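Local coordinates for putative uncharacterized protein (Mycobacterium avium, PDB 2Z6V) that is of unknown function but probably transfers a sulfonate group to an acceptor, as sulfotransferases do, at residues L217-K231 / M249-F263. Sequence-based numbering, arbitrary orientation.
With PLM (palmitic acid), chain C.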
ATOM      1  N   LEU A 217       4.128  12.067  -9.535  1.00 32.25           N
ATOM      2  CA  LEU A 217       3.174  11.689  -8.507  1.00 32.33           C
ATOM      3  C   LEU A 217       3.217  12.601  -7.293  1.00 32.24           C
ATOM      4  O   LEU A 217       2.187  13.101  -6.853  1.00 33.11           O
ATOM      5  CB  LEU A 217       3.427  10.244  -8.071  1.00 30.75           C
ATOM      6  CG  LEU A 217       2.378   9.643  -7.134  1.00 29.65           C
ATOM      7  CD1 LEU A 217       1.037   9.523  -7.855  1.00 25.82           C
ATOM      8  CD2 LEU A 217       2.861   8.288  -6.656  1.00 28.16           C
ATOM      9  N   PHE A 218       4.412  12.819  -6.763  1.00 31.66           N
ATOM     10  CA  PHE A 218       4.592  13.647  -5.580  1.00 32.98           C
ATOM     11  C   PHE A 218       4.464  15.155  -5.798  1.00 34.36           C
ATOM     12  O   PHE A 218       3.914  15.858  -4.951  1.00 34.19           O
ATOM     13  CB  PHE A 218       5.962  13.356  -4.958  1.00 32.19           C
ATOM     14  CG  PHE A 218       6.032  12.061  -4.201  1.00 30.81           C
ATOM     15  CD1 PHE A 218       5.164  11.016  -4.483  1.00 31.43           C
ATOM     16  CD2 PHE A 218       6.994  11.880  -3.214  1.00 32.55           C
ATOM     17  CE1 PHE A 218       5.253   9.800  -3.787  1.00 33.36           C
ATOM     18  CE2 PHE A 218       7.094  10.669  -2.513  1.00 34.34           C
ATOM     19  CZ  PHE A 218       6.221   9.628  -2.801  1.00 32.58           C
ATOM     20  N   ASP A 219       4.964  15.654  -6.928  1.00 36.81           N
ATOM     21  CA  ASP A 219       4.940  17.092  -7.195  1.00 36.56           C
ATOM     22  C   ASP A 219       3.896  17.649  -8.151  1.00 36.98           C
ATOM     23  O   ASP A 219       3.678  18.859  -8.168  1.00 36.44           O
ATOM     24  CB  ASP A 219       6.322  17.555  -7.674  1.00 35.04           C
ATOM     25  CG  ASP A 219       7.427  17.227  -6.683  1.00 37.73           C
ATOM     26  OD1 ASP A 219       7.163  17.248  -5.457  1.00 37.22           O
ATOM     27  OD2 ASP A 219       8.564  16.962  -7.130  1.00 37.61           O
ATOM     28  N   GLU A 220       3.245  16.794  -8.935  1.00 38.28           N
ATOM     29  CA  GLU A 220       2.258  17.281  -9.897  1.00 40.57           C
ATOM     30  C   GLU A 220       0.878  16.654  -9.830  1.00 40.58           C
ATOM     31  O   GLU A 220      -0.134  17.352  -9.871  1.00 40.06           O
ATOM     32  CB  GLU A 220       2.785  17.105 -11.318  1.00 43.65           C
ATOM     33  CG  GLU A 220       3.932  18.017 -11.686  1.00 49.87           C
ATOM     34  CD  GLU A 220       4.442  17.736 -13.089  1.00 54.87           C
ATOM     35  OE1 GLU A 220       5.169  16.734 -13.277  1.00 55.73           O
ATOM     36  OE2 GLU A 220       4.098  18.511 -14.009  1.00 59.17           O
ATOM     37  N   ALA A 221       0.835  15.333  -9.749  1.00 41.09           N
ATOM     38  CA  ALA A 221      -0.433  14.619  -9.711  1.00 40.50           C
ATOM     39  C   ALA A 221      -1.438  15.169  -8.701  1.00 40.31           C
ATOM     40  O   ALA A 221      -1.108  15.439  -7.542  1.00 38.61           O
ATOM     41  CB  ALA A 221      -0.185  13.138  -9.441  1.00 40.15           C
ATOM     42  N   ASP A 222      -2.670  15.345  -9.165  1.00 39.96           N
ATOM     43  CA  ASP A 222      -3.749  15.809  -8.311  1.00 38.56           C
ATOM     44  C   ASP A 222      -4.250  14.506  -7.719  1.00 37.29           C
ATOM     45  O   ASP A 222      -4.763  13.653  -8.442  1.00 38.03           O
ATOM     46  CB  ASP A 222      -4.848  16.450  -9.150  1.00 40.83           C
ATOM     47  CG  ASP A 222      -5.980  16.991  -8.306  1.00 43.39           C
ATOM     48  OD1 ASP A 222      -6.465  16.264  -7.413  1.00 43.61           O
ATOM     49  OD2 ASP A 222      -6.391  18.144  -8.545  1.00 47.33           O
ATOM     50  N   MET A 223      -4.114  14.340  -6.412  1.00 35.44           N
ATOM     51  CA  MET A 223      -4.522  13.091  -5.788  1.00 33.50           C
ATOM     52  C   MET A 223      -6.002  12.938  -5.424  1.00 32.92           C
ATOM     53  O   MET A 223      -6.419  11.885  -4.930  1.00 32.86           O
ATOM     54  CB  MET A 223      -3.650  12.844  -4.557  1.00 33.11           C
ATOM     55  CG  MET A 223      -2.155  12.733  -4.874  1.00 35.33           C
ATOM     56  SD  MET A 223      -1.753  11.378  -6.015  1.00 36.77           S
ATOM     57  CE  MET A 223      -2.289   9.968  -5.038  1.00 35.58           C
ATOM     58  N   SER A 224      -6.804  13.960  -5.696  1.00 31.13           N
ATOM     59  CA  SER A 224      -8.219  13.902  -5.353  1.00 30.88           C
ATOM     60  C   SER A 224      -8.992  12.791  -6.061  1.00 30.31           C
ATOM     61  O   SER A 224      -9.782  12.087  -5.433  1.00 30.33           O
ATOM     62  CB  SER A 224      -8.891  15.264  -5.608  1.00 31.34           C
ATOM     63  OG  SER A 224      -8.952  15.579  -6.988  1.00 32.34           O
ATOM     64  N   SER A 225      -8.778  12.628  -7.362  1.00 29.40           N
ATOM     65  CA  SER A 225      -9.485  11.582  -8.095  1.00 29.46           C
ATOM     66  C   SER A 225      -9.249  10.221  -7.441  1.00 30.67           C
ATOM     67  O   SER A 225     -10.158   9.395  -7.341  1.00 30.65           O
ATOM     68  CB  SER A 225      -9.009  11.534  -9.552  1.00 28.72           C
ATOM     69  OG  SER A 225      -7.614  11.276  -9.640  1.00 27.68           O
ATOM     70  N   THR A 226      -8.020  10.007  -6.983  1.00 29.31           N
ATOM     71  CA  THR A 226      -7.630   8.752  -6.362  1.00 29.73           C
ATOM     72  C   THR A 226      -8.319   8.484  -5.029  1.00 29.69           C
ATOM     73  O   THR A 226      -8.906   7.417  -4.827  1.00 27.73           O
ATOM     74  CB  THR A 226      -6.116   8.712  -6.142  1.00 29.88           C
ATOM     75  OG1 THR A 226      -5.450   9.081  -7.361  1.00 27.02           O
ATOM     76  CG2 THR A 226      -5.690   7.317  -5.707  1.00 25.57           C
ATOM     77  N   TYR A 227      -8.244   9.443  -4.113  1.00 29.46           N
ATOM     78  CA  TYR A 227      -8.886   9.244  -2.827  1.00 28.75           C
ATOM     79  C   TYR A 227     -10.392   9.171  -2.976  1.00 28.46           C
ATOM     80  O   TYR A 227     -11.052   8.431  -2.246  1.00 28.69           O
ATOM     81  CB  TYR A 227      -8.472  10.330  -1.828  1.00 26.72           C
ATOM     82  CG  TYR A 227      -7.130  10.033  -1.204  1.00 24.54           C
ATOM     83  CD1 TYR A 227      -5.949  10.404  -1.837  1.00 25.45           C
ATOM     84  CD2 TYR A 227      -7.041   9.278  -0.031  1.00 24.65           C
ATOM     85  CE1 TYR A 227      -4.704  10.021  -1.324  1.00 25.95           C
ATOM     86  CE2 TYR A 227      -5.809   8.890   0.490  1.00 23.25           C
ATOM     87  CZ  TYR A 227      -4.646   9.260  -0.163  1.00 25.50           C
ATOM     88  OH  TYR A 227      -3.423   8.853   0.327  1.00 25.54           O
ATOM     89  N   GLU A 228     -10.936   9.911  -3.938  1.00 28.50           N
ATOM     90  CA  GLU A 228     -12.376   9.881  -4.161  1.00 29.81           C
ATOM     91  C   GLU A 228     -12.745   8.506  -4.680  1.00 29.22           C
ATOM     92  O   GLU A 228     -13.825   7.991  -4.387  1.00 30.25           O
ATOM     93  CB  GLU A 228     -12.788  10.954  -5.160  1.00 33.62           C
ATOM     94  CG  GLU A 228     -13.026  12.314  -4.529  1.00 39.62           C
ATOM     95  CD  GLU A 228     -12.880  13.439  -5.526  1.00 44.19           C
ATOM     96  OE1 GLU A 228     -13.360  13.265  -6.671  1.00 46.85           O
ATOM     97  OE2 GLU A 228     -12.291  14.489  -5.163  1.00 45.52           O
ATOM     98  N   TYR A 229     -11.838   7.912  -5.450  1.00 26.04           N
ATOM     99  CA  TYR A 229     -12.062   6.576  -5.976  1.00 24.44           C
ATOM    100  C   TYR A 229     -12.005   5.578  -4.809  1.00 24.90           C
ATOM    101  O   TYR A 229     -12.835   4.668  -4.706  1.00 22.34           O
ATOM    102  CB  TYR A 229     -10.995   6.225  -7.015  1.00 24.40           C
ATOM    103  CG  TYR A 229     -11.125   4.817  -7.563  1.00 24.43           C
ATOM    104  CD1 TYR A 229     -12.300   4.399  -8.191  1.00 21.80           C
ATOM    105  CD2 TYR A 229     -10.088   3.888  -7.418  1.00 23.13           C
ATOM    106  CE1 TYR A 229     -12.445   3.094  -8.652  1.00 20.71           C
ATOM    107  CE2 TYR A 229     -10.223   2.582  -7.878  1.00 21.49           C
ATOM    108  CZ  TYR A 229     -11.408   2.191  -8.491  1.00 21.44           C
ATOM    109  OH  TYR A 229     -11.558   0.896  -8.937  1.00 21.26           O
ATOM    110  N   GLN A 230     -11.040   5.755  -3.913  1.00 24.54           N
ATOM    111  CA  GLN A 230     -10.938   4.832  -2.793  1.00 25.68           C
ATOM    112  C   GLN A 230     -12.236   4.779  -2.002  1.00 26.50           C
ATOM    113  O   GLN A 230     -12.704   3.696  -1.650  1.00 27.68           O
ATOM    114  CB  GLN A 230      -9.793   5.203  -1.857  1.00 22.88           C
ATOM    115  CG  GLN A 230      -9.534   4.121  -0.837  1.00 23.33           C
ATOM    116  CD  GLN A 230      -8.489   4.505   0.174  1.00 25.93           C
ATOM    117  OE1 GLN A 230      -7.656   5.378  -0.079  1.00 28.57           O
ATOM    118  NE2 GLN A 230      -8.506   3.840   1.327  1.00 25.31           N
ATOM    119  N   LYS A 231     -12.820   5.943  -1.723  1.00 27.49           N
ATOM    120  CA  LYS A 231     -14.073   5.996  -0.969  1.00 26.50           C
ATOM    121  C   LYS A 231     -15.190   5.206  -1.664  1.00 25.17           C
ATOM    122  O   LYS A 231     -15.913   4.445  -1.020  1.00 25.60           O
ATOM    123  CB  LYS A 231     -14.501   7.449  -0.750  1.00 26.94           C
ATOM    124  CG  LYS A 231     -15.870   7.603  -0.098  1.00 29.03           C
ATOM    125  CD  LYS A 231     -16.010   8.958   0.592  1.00 31.39           C
ATOM    126  CE  LYS A 231     -17.344   9.065   1.320  1.00 33.11           C
ATOM    127  NZ  LYS A 231     -17.293   9.995   2.487  1.00 34.47           N
ATOM    128  N   MET A 249      -1.423   2.262   4.330  1.00 27.33           N
ATOM    129  CA  MET A 249      -0.625   2.606   3.159  1.00 26.20           C
ATOM    130  C   MET A 249       0.348   3.688   3.581  1.00 26.73           C
ATOM    131  O   MET A 249      -0.055   4.799   3.917  1.00 26.09           O
ATOM    132  CB  MET A 249      -1.471   3.123   1.995  1.00 25.07           C
ATOM    133  CG  MET A 249      -0.605   3.471   0.791  1.00 25.67           C
ATOM    134  SD  MET A 249      -1.478   3.962  -0.702  1.00 30.62           S
ATOM    135  CE  MET A 249      -1.429   5.751  -0.582  1.00 29.20           C
ATOM    136  N   PRO A 250       1.651   3.372   3.585  1.00 27.44           N
ATOM    137  CA  PRO A 250       2.675   4.346   3.977  1.00 27.42           C
ATOM    138  C   PRO A 250       2.560   5.709   3.300  1.00 27.29           C
ATOM    139  O   PRO A 250       2.506   6.731   3.984  1.00 30.05           O
ATOM    140  CB  PRO A 250       3.982   3.626   3.642  1.00 27.56           C
ATOM    141  CG  PRO A 250       3.652   2.192   3.941  1.00 24.95           C
ATOM    142  CD  PRO A 250       2.245   2.036   3.372  1.00 25.91           C
ATOM    143  N   SER A 251       2.502   5.734   1.970  1.00 26.42           N
ATOM    144  CA  SER A 251       2.422   7.005   1.246  1.00 25.88           C
ATOM    145  C   SER A 251       1.163   7.835   1.503  1.00 25.13           C
ATOM    146  O   SER A 251       0.977   8.880   0.882  1.00 23.16           O
ATOM    147  CB  SER A 251       2.620   6.804  -0.268  1.00 24.13           C
ATOM    148  OG  SER A 251       1.714   5.853  -0.796  1.00 28.50           O
ATOM    149  N   HIS A 252       0.298   7.378   2.404  1.00 25.61           N
ATOM    150  CA  HIS A 252      -0.880   8.166   2.754  1.00 26.69           C
ATOM    151  C   HIS A 252      -0.283   9.420   3.404  1.00 28.15           C
ATOM    152  O   HIS A 252      -0.860  10.503   3.363  1.00 28.28           O
ATOM    153  CB  HIS A 252      -1.760   7.449   3.784  1.00 24.00           C
ATOM    154  CG  HIS A 252      -2.839   6.600   3.189  1.00 24.17           C
ATOM    155  ND1 HIS A 252      -3.647   7.032   2.160  1.00 24.90           N
ATOM    156  CD2 HIS A 252      -3.297   5.372   3.535  1.00 24.36           C
ATOM    157  CE1 HIS A 252      -4.557   6.108   1.899  1.00 24.06           C
ATOM    158  NE2 HIS A 252      -4.368   5.092   2.722  1.00 21.17           N
ATOM    159  N   SER A 253       0.889   9.249   4.006  1.00 29.25           N
ATOM    160  CA  SER A 253       1.599  10.342   4.659  1.00 31.87           C
ATOM    161  C   SER A 253       1.962  11.410   3.630  1.00 33.10           C
ATOM    162  O   SER A 253       1.814  12.603   3.871  1.00 34.87           O
ATOM    163  CB  SER A 253       2.874   9.810   5.319  1.00 32.14           C
ATOM    164  OG  SER A 253       3.645   9.065   4.391  1.00 29.54           O
ATOM    165  N   VAL A 254       2.449  10.968   2.480  1.00 33.80           N
ATOM    166  CA  VAL A 254       2.821  11.877   1.414  1.00 34.65           C
ATOM    167  C   VAL A 254       1.580  12.613   0.922  1.00 35.63           C
ATOM    168  O   VAL A 254       1.565  13.841   0.828  1.00 38.10           O
ATOM    169  CB  VAL A 254       3.452  11.101   0.243  1.00 35.06           C
ATOM    170  CG1 VAL A 254       3.804  12.046  -0.884  1.00 32.98           C
ATOM    171  CG2 VAL A 254       4.691  10.349   0.732  1.00 35.30           C
ATOM    172  N   HIS A 255       0.531  11.855   0.630  1.00 34.51           N
ATOM    173  CA  HIS A 255      -0.716  12.418   0.129  1.00 34.74           C
ATOM    174  C   HIS A 255      -1.708  12.765   1.241  1.00 34.00           C
ATOM    175  O   HIS A 255      -2.917  12.818   0.997  1.00 35.76           O
ATOM    176  CB  HIS A 255      -1.374  11.419  -0.831  1.00 34.10           C
ATOM    177  CG  HIS A 255      -0.425  10.816  -1.820  1.00 34.53           C
ATOM    178  ND1 HIS A 255       0.347  11.577  -2.669  1.00 34.29           N
ATOM    179  CD2 HIS A 255      -0.112   9.525  -2.082  1.00 33.98           C
ATOM    180  CE1 HIS A 255       1.097  10.782  -3.412  1.00 34.67           C
ATOM    181  NE2 HIS A 255       0.837   9.531  -3.075  1.00 33.43           N
ATOM    182  N   ILE A 256      -1.213  13.023   2.449  1.00 32.02           N
ATOM    183  CA  ILE A 256      -2.107  13.307   3.571  1.00 30.50           C
ATOM    184  C   ILE A 256      -3.108  14.443   3.355  1.00 31.47           C
ATOM    185  O   ILE A 256      -4.204  14.424   3.921  1.00 30.73           O
ATOM    186  CB  ILE A 256      -1.314  13.555   4.875  1.00 28.23           C
ATOM    187  CG1 ILE A 256      -2.283  13.563   6.062  1.00 26.57           C
ATOM    188  CG2 ILE A 256      -0.517  14.844   4.771  1.00 26.27           C
ATOM    189  CD1 ILE A 256      -1.618  13.328   7.397  1.00 26.03           C
ATOM    190  N   GLU A 257      -2.750  15.419   2.527  1.00 31.87           N
ATOM    191  CA  GLU A 257      -3.657  16.526   2.253  1.00 32.95           C
ATOM    192  C   GLU A 257      -4.902  16.095   1.466  1.00 33.22           C
ATOM    193  O   GLU A 257      -6.014  16.532   1.768  1.00 34.04           O
ATOM    194  CB  GLU A 257      -2.932  17.648   1.506  1.00 33.24           C
ATOM    195  CG  GLU A 257      -1.919  18.434   2.349  1.00 37.89           C
ATOM    196  CD  GLU A 257      -2.434  18.775   3.751  1.00 39.37           C
ATOM    197  OE1 GLU A 257      -3.666  18.896   3.923  1.00 41.90           O
ATOM    198  OE2 GLU A 257      -1.604  18.933   4.676  1.00 37.52           O
ATOM    199  N   ALA A 258      -4.726  15.243   0.461  1.00 32.10           N
ATOM    200  CA  ALA A 258      -5.863  14.784  -0.333  1.00 31.41           C
ATOM    201  C   ALA A 258      -6.715  13.815   0.489  1.00 31.50           C
ATOM    202  O   ALA A 258      -7.945  13.792   0.370  1.00 28.70           O
ATOM    203  CB  ALA A 258      -5.379  14.112  -1.614  1.00 31.36           C
ATOM    204  N   LEU A 259      -6.049  13.009   1.316  1.00 30.47           N
ATOM    205  CA  LEU A 259      -6.732  12.056   2.180  1.00 28.03           C
ATOM    206  C   LEU A 259      -7.715  12.827   3.076  1.00 28.28           C
ATOM    207  O   LEU A 259      -8.914  12.537   3.093  1.00 27.15           O
ATOM    208  CB  LEU A 259      -5.693  11.305   3.027  1.00 26.57           C
ATOM    209  CG  LEU A 259      -6.126  10.201   4.002  1.00 25.54           C
ATOM    210  CD1 LEU A 259      -4.897   9.461   4.495  1.00 23.85           C
ATOM    211  CD2 LEU A 259      -6.878  10.781   5.176  1.00 24.13           C
ATOM    212  N   LEU A 260      -7.206  13.823   3.801  1.00 28.29           N
ATOM    213  CA  LEU A 260      -8.033  14.626   4.700  1.00 30.59           C
ATOM    214  C   LEU A 260      -9.226  15.250   3.998  1.00 32.44           C
ATOM    215  O   LEU A 260     -10.315  15.378   4.574  1.00 32.41           O
ATOM    216  CB  LEU A 260      -7.190  15.713   5.358  1.00 30.03           C
ATOM    217  CG  LEU A 260      -6.289  15.130   6.446  1.00 33.21           C
ATOM    218  CD1 LEU A 260      -5.340  16.197   6.975  1.00 34.73           C
ATOM    219  CD2 LEU A 260      -7.155  14.559   7.559  1.00 30.68           C
ATOM    220  N   LYS A 261      -9.014  15.637   2.748  1.00 33.96           N
ATOM    221  CA  LYS A 261     -10.066  16.231   1.941  1.00 35.36           C
ATOM    222  C   LYS A 261     -11.237  15.246   1.796  1.00 33.95           C
ATOM    223  O   LYS A 261     -12.387  15.619   1.986  1.00 34.34           O
ATOM    224  CB  LYS A 261      -9.513  16.571   0.559  1.00 38.62           C
ATOM    225  CG  LYS A 261     -10.171  17.750  -0.112  1.00 43.05           C
ATOM    226  CD  LYS A 261      -9.531  19.045   0.349  1.00 47.51           C
ATOM    227  CE  LYS A 261      -8.088  19.133  -0.123  1.00 49.64           C
ATOM    228  NZ  LYS A 261      -7.468  20.436   0.252  1.00 52.38           N
ATOM    229  N   VAL A 262     -10.930  13.989   1.473  1.00 33.30           N
ATOM    230  CA  VAL A 262     -11.937  12.937   1.276  1.00 30.51           C
ATOM    231  C   VAL A 262     -12.411  12.247   2.562  1.00 31.47           C
ATOM    232  O   VAL A 262     -13.577  11.854   2.667  1.00 31.65           O
ATOM    233  CB  VAL A 262     -11.406  11.871   0.289  1.00 28.91           C
ATOM    234  CG1 VAL A 262     -12.339  10.665   0.242  1.00 26.45           C
ATOM    235  CG2 VAL A 262     -11.259  12.492  -1.090  1.00 26.01           C
ATOM    236  N   PHE A 263     -11.512  12.089   3.531  1.00 30.61           N
ATOM    237  CA  PHE A 263     -11.862  11.470   4.812  1.00 30.11           C
ATOM    238  C   PHE A 263     -11.499  12.451   5.931  1.00 31.34           C
ATOM    239  O   PHE A 263     -10.630  12.176   6.757  1.00 31.15           O
ATOM    240  CB  PHE A 263     -11.080  10.175   5.024  1.00 28.32           C
ATOM    241  CG  PHE A 263     -11.250   9.169   3.926  1.00 28.52           C
ATOM    242  CD1 PHE A 263     -12.389   8.380   3.861  1.00 26.19           C
ATOM    243  CD2 PHE A 263     -10.262   9.007   2.957  1.00 27.32           C
ATOM    244  CE1 PHE A 263     -12.544   7.443   2.854  1.00 26.09           C
ATOM    245  CE2 PHE A 263     -10.409   8.070   1.939  1.00 27.32           C
ATOM    246  CZ  PHE A 263     -11.553   7.285   1.888  1.00 26.48           C
TER
HETATM  247  C1  PLM C 700       8.444   2.806  -5.430  1.00 68.21           C
HETATM  248  O1  PLM C 700       9.202   3.704  -5.857  1.00 68.45           O
HETATM  249  O2  PLM C 700       7.589   2.189  -6.100  1.00 69.19           O
HETATM  250  C2  PLM C 700       8.568   2.417  -3.954  1.00 65.87           C
HETATM  251  C3  PLM C 700       8.551   3.652  -3.053  1.00 62.02           C
HETATM  252  C4  PLM C 700       8.539   3.291  -1.566  1.00 61.68           C
HETATM  253  C5  PLM C 700       7.297   2.478  -1.191  1.00 58.54           C
HETATM  254  C6  PLM C 700       7.455   0.999  -1.548  1.00 59.44           C
HETATM  255  C7  PLM C 700       6.106   0.285  -1.460  1.00 57.86           C
HETATM  256  C8  PLM C 700       5.209   0.678  -2.634  1.00 58.29           C
HETATM  257  C9  PLM C 700       3.766   0.851  -2.160  1.00 58.87           C
HETATM  258  CA  PLM C 700       3.284  -0.371  -1.375  1.00 60.30           C
HETATM  259  CB  PLM C 700       2.078  -0.028  -0.496  1.00 56.70           C
HETATM  260  CC  PLM C 700       2.424   1.140   0.429  1.00 55.57           C
HETATM  261  CD  PLM C 700       2.324   2.473  -0.316  1.00 57.27           C
HETATM  262  CE  PLM C 700       3.132   3.581   0.365  1.00 52.86           C
HETATM  263  CF  PLM C 700       4.625   3.251   0.313  1.00 53.76           C
HETATM  264  CG  PLM C 700       5.480   4.398   0.852  1.00 50.34           C
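Tyr227 buries the most surface here, laying one ring face along helix 256-262 while its hydroxyl runs on to His252. Leu259 CA sits 3.5 Å above the Tyr227 ring plane, offset toward the rim, and Leu259 CB meets Tyr227 CE2. Tyr227 OH and His252 ND1 are 2.6 Å apart, a hydrogen bond; the two rings meet rim to rim with planes 46° apart. The other imidazole nitrogen, His252 NE2, bonds to Asp191, so both nitrogens of this buried ring have partners, which probably holds the ring's rotation.

His255, the N-cap residue of helix 256-262, has one ring face covered by Met223. Bends at chi2 and chi3 fold the methionine back, placing Met223 CE 3.6 Å from the His255 ring centroid and 6° off the normal, a CH-pi contact. On the opposite face lies Val254 CB, while Val254 CG1 stands over the centre of the Phe218 ring.

Farther along, Val262 CG2 packs 3.6 Å from Tyr227 CB, and Val262 CG1 touches Lys231 CB. The axes of 224-231 and 256-262 approach to 9.0 Å with a signed crossing angle of -45°. Met223, leading into the first of these helices, brings its CB to 3.6 Å from Ala258 CB. Helix 256-262 links parallel strands 244-248 and 267-272, consistent with the alpha/beta sulfotransferase fold; helix 224-238, which precedes strand 244-248, packs against this connection.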